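Local coordinates for protein sylvaticin (Pythium sylvaticum, PDB 2POS) that is an alpha-elicitin-like protein secreted by an oomycete and probably, like its relatives, carries sterols and can provoke defence responses in plants, at residues A[1-7]-A[70-74]. Residues are numbered along the deposited sequence; the frame is centred on the assembly and turned at random.
Sequences WEETKEC and DCILV. With NI (nickel (II) ion), chain E.
C7 and C71 are joined by a disulfide that ties the N-terminal arm of the elicitin fold to the chain entering its small beta hairpin, strands 73-75 and 78-80. With a chi3 of 101°, the bridge lies close to a right-angled twist. Next to it the backbones form a single bridge at E6 and I72 with the bonding pattern of parallel strands: I72 N gives a nearly straight bond to K5 O (2.8 Å), in the carbonyl plane, while C7 N reaches I72 O (2.8 Å) from above the plane of that carbonyl.

At the start of the arm, D70 turns its carboxylate to W1 and E2. The bond from E2 N to D70 OD1 (2.9 Å) arrives on the syn side but well out of the carboxylate plane, and N81 also donates to that oxygen. OD1 lies at the edge of the indole, 3.6 Å from W1 CE3, and the two planes are 67° apart. E88 on helix 82-92 takes the indole N-H, and W1 N and O chelate the nickel ion, whose other three ligands come from outside the two segments.

The E2 side chain folds at chi2 (57°) and curls forward along the arm, where OE2 accepts from both T4 N and K5 N and pins the turn. I72 lies along the backbone of E2 and E3, with CD1 3.6 Å from E2 O and CG1 against E3 O. Farther along, the E6 side chain runs out past V74 CG2, its carboxylate paired with R79. Between the two backbones, a water donates to C7 O (2.7 Å) and accepts from V74 N (3.1 Å).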
loop_
_atom_site.group_PDB
_atom_site.type_symbol
_atom_site.label_atom_id
_atom_site.label_comp_id
_atom_site.label_asym_id
_atom_site.label_seq_id
_atom_site.Cartn_x
_atom_site.Cartn_y
_atom_site.Cartn_z
ATOM N N TRP A 1 11.099 -10.279 -5.013
ATOM C CA TRP A 1 10.079 -10.219 -3.926
ATOM C C TRP A 1 9.358 -11.539 -3.861
ATOM O O TRP A 1 9.288 -12.269 -4.858
ATOM C CB TRP A 1 9.066 -9.099 -4.192
ATOM C CG TRP A 1 9.708 -7.762 -4.219
ATOM C CD1 TRP A 1 10.032 -7.029 -5.329
ATOM C CD2 TRP A 1 10.153 -7.006 -3.091
ATOM N NE1 TRP A 1 10.649 -5.859 -4.956
ATOM C CE2 TRP A 1 10.723 -5.811 -3.589
ATOM C CE3 TRP A 1 10.125 -7.216 -1.705
ATOM C CZ2 TRP A 1 11.263 -4.835 -2.749
ATOM C CZ3 TRP A 1 10.659 -6.242 -0.867
ATOM C CH2 TRP A 1 11.217 -5.064 -1.395
ATOM N N GLU A 2 8.809 -11.834 -2.689
ATOM C CA GLU A 2 8.023 -13.038 -2.501
ATOM C C GLU A 2 6.724 -12.977 -3.294
ATOM O O GLU A 2 5.940 -12.043 -3.145
ATOM C CB GLU A 2 7.730 -13.255 -1.013
ATOM C CG GLU A 2 7.034 -14.570 -0.741
ATOM C CD GLU A 2 7.842 -15.748 -1.261
ATOM O OE1 GLU A 2 9.029 -15.858 -0.869
ATOM O OE2 GLU A 2 7.296 -16.555 -2.061
ATOM N N GLU A 3 6.505 -13.987 -4.131
ATOM C CA GLU A 3 5.318 -14.039 -4.984
ATOM C C GLU A 3 4.439 -15.271 -4.728
ATOM O O GLU A 3 3.361 -15.387 -5.312
ATOM C CB GLU A 3 5.714 -13.967 -6.460
ATOM C CG GLU A 3 6.531 -12.727 -6.869
ATOM C CD GLU A 3 5.740 -11.411 -6.838
ATOM O OE1 GLU A 3 4.490 -11.446 -6.776
ATOM O OE2 GLU A 3 6.378 -10.335 -6.892
ATOM N N THR A 4 4.887 -16.171 -3.855
ATOM C CA THR A 4 4.153 -17.415 -3.602
ATOM C C THR A 4 3.717 -17.542 -2.148
ATOM O O THR A 4 2.546 -17.809 -1.858
ATOM C CB THR A 4 4.984 -18.654 -4.004
ATOM O OG1 THR A 4 5.313 -18.570 -5.395
ATOM C CG2 THR A 4 4.198 -19.942 -3.744
ATOM N N LYS A 5 4.667 -17.360 -1.239
ATOM C CA LYS A 5 4.396 -17.481 0.187
ATOM C C LYS A 5 3.380 -16.435 0.623
ATOM O O LYS A 5 3.563 -15.237 0.387
ATOM C CB LYS A 5 5.700 -17.348 0.965
ATOM C CG LYS A 5 5.613 -17.590 2.457
ATOM C CD LYS A 5 7.014 -17.822 3.039
ATOM C CE LYS A 5 7.900 -16.588 2.916
ATOM N NZ LYS A 5 9.274 -16.807 3.470
ATOM N N GLU A 6 2.310 -16.899 1.259
ATOM C CA GLU A 6 1.232 -16.019 1.712
ATOM C C GLU A 6 1.432 -15.564 3.156
ATOM O O GLU A 6 1.945 -16.317 3.992
ATOM C CB GLU A 6 -0.136 -16.686 1.502
ATOM C CG GLU A 6 -0.477 -16.800 0.018
ATOM C CD GLU A 6 -1.636 -17.729 -0.309
ATOM O OE1 GLU A 6 -2.397 -18.117 0.599
ATOM O OE2 GLU A 6 -1.777 -18.061 -1.503
ATOM N N CYS A 7 1.048 -14.316 3.429
ATOM C CA CYS A 7 1.107 -13.754 4.766
ATOM C C CYS A 7 0.058 -14.424 5.634
ATOM O O CYS A 7 -1.035 -14.747 5.160
ATOM C CB CYS A 7 0.794 -12.252 4.754
ATOM S SG CYS A 7 1.735 -11.248 3.595
ATOM N N ASP A 70 7.622 -9.600 3.693
ATOM C CA ASP A 70 7.794 -9.945 2.301
ATOM C C ASP A 70 6.996 -11.224 2.052
ATOM O O ASP A 70 7.516 -12.339 2.153
ATOM C CB ASP A 70 9.288 -10.144 2.030
ATOM C CG ASP A 70 9.621 -10.248 0.546
ATOM O OD1 ASP A 70 8.714 -10.234 -0.306
ATOM O OD2 ASP A 70 10.826 -10.343 0.234
ATOM N N CYS A 71 5.713 -11.046 1.759
ATOM C CA CYS A 71 4.775 -12.145 1.550
ATOM C C CYS A 71 3.563 -11.609 0.814
ATOM O O CYS A 71 3.370 -10.394 0.739
ATOM C CB CYS A 71 4.332 -12.761 2.885
ATOM S SG CYS A 71 3.674 -11.565 4.102
ATOM N N ILE A 72 2.750 -12.519 0.282
ATOM C CA ILE A 72 1.540 -12.145 -0.434
ATOM C C ILE A 72 0.362 -12.060 0.527
ATOM O O ILE A 72 -0.023 -13.051 1.150
ATOM C CB ILE A 72 1.242 -13.137 -1.595
ATOM C CG1 ILE A 72 2.343 -13.062 -2.669
ATOM C CG2 ILE A 72 -0.148 -12.891 -2.183
ATOM C CD1 ILE A 72 2.347 -11.769 -3.498
ATOM N N LEU A 73 -0.175 -10.850 0.654
ATOM C CA LEU A 73 -1.402 -10.593 1.395
ATOM C C LEU A 73 -2.598 -10.894 0.497
ATOM O O LEU A 73 -2.723 -10.328 -0.592
ATOM C CB LEU A 73 -1.425 -9.133 1.848
ATOM C CG LEU A 73 -2.484 -8.675 2.854
ATOM C CD1 LEU A 73 -2.265 -9.351 4.204
ATOM C CD2 LEU A 73 -2.424 -7.169 3.001
ATOM N N VAL A 74 -3.456 -11.798 0.968
ATOM C CA VAL A 74 -4.615 -12.269 0.214
ATOM C C VAL A 74 -5.886 -11.689 0.823
ATOM O O VAL A 74 -6.203 -11.972 1.977
ATOM C CB VAL A 74 -4.689 -13.819 0.233
ATOM C CG1 VAL A 74 -5.946 -14.320 -0.483
ATOM C CG2 VAL A 74 -3.449 -14.410 -0.401
HETATM NI NI NI E . 10.489 -11.713 -6.421
HETATM O O HOH W 1 -2.578 -13.728 3.173
#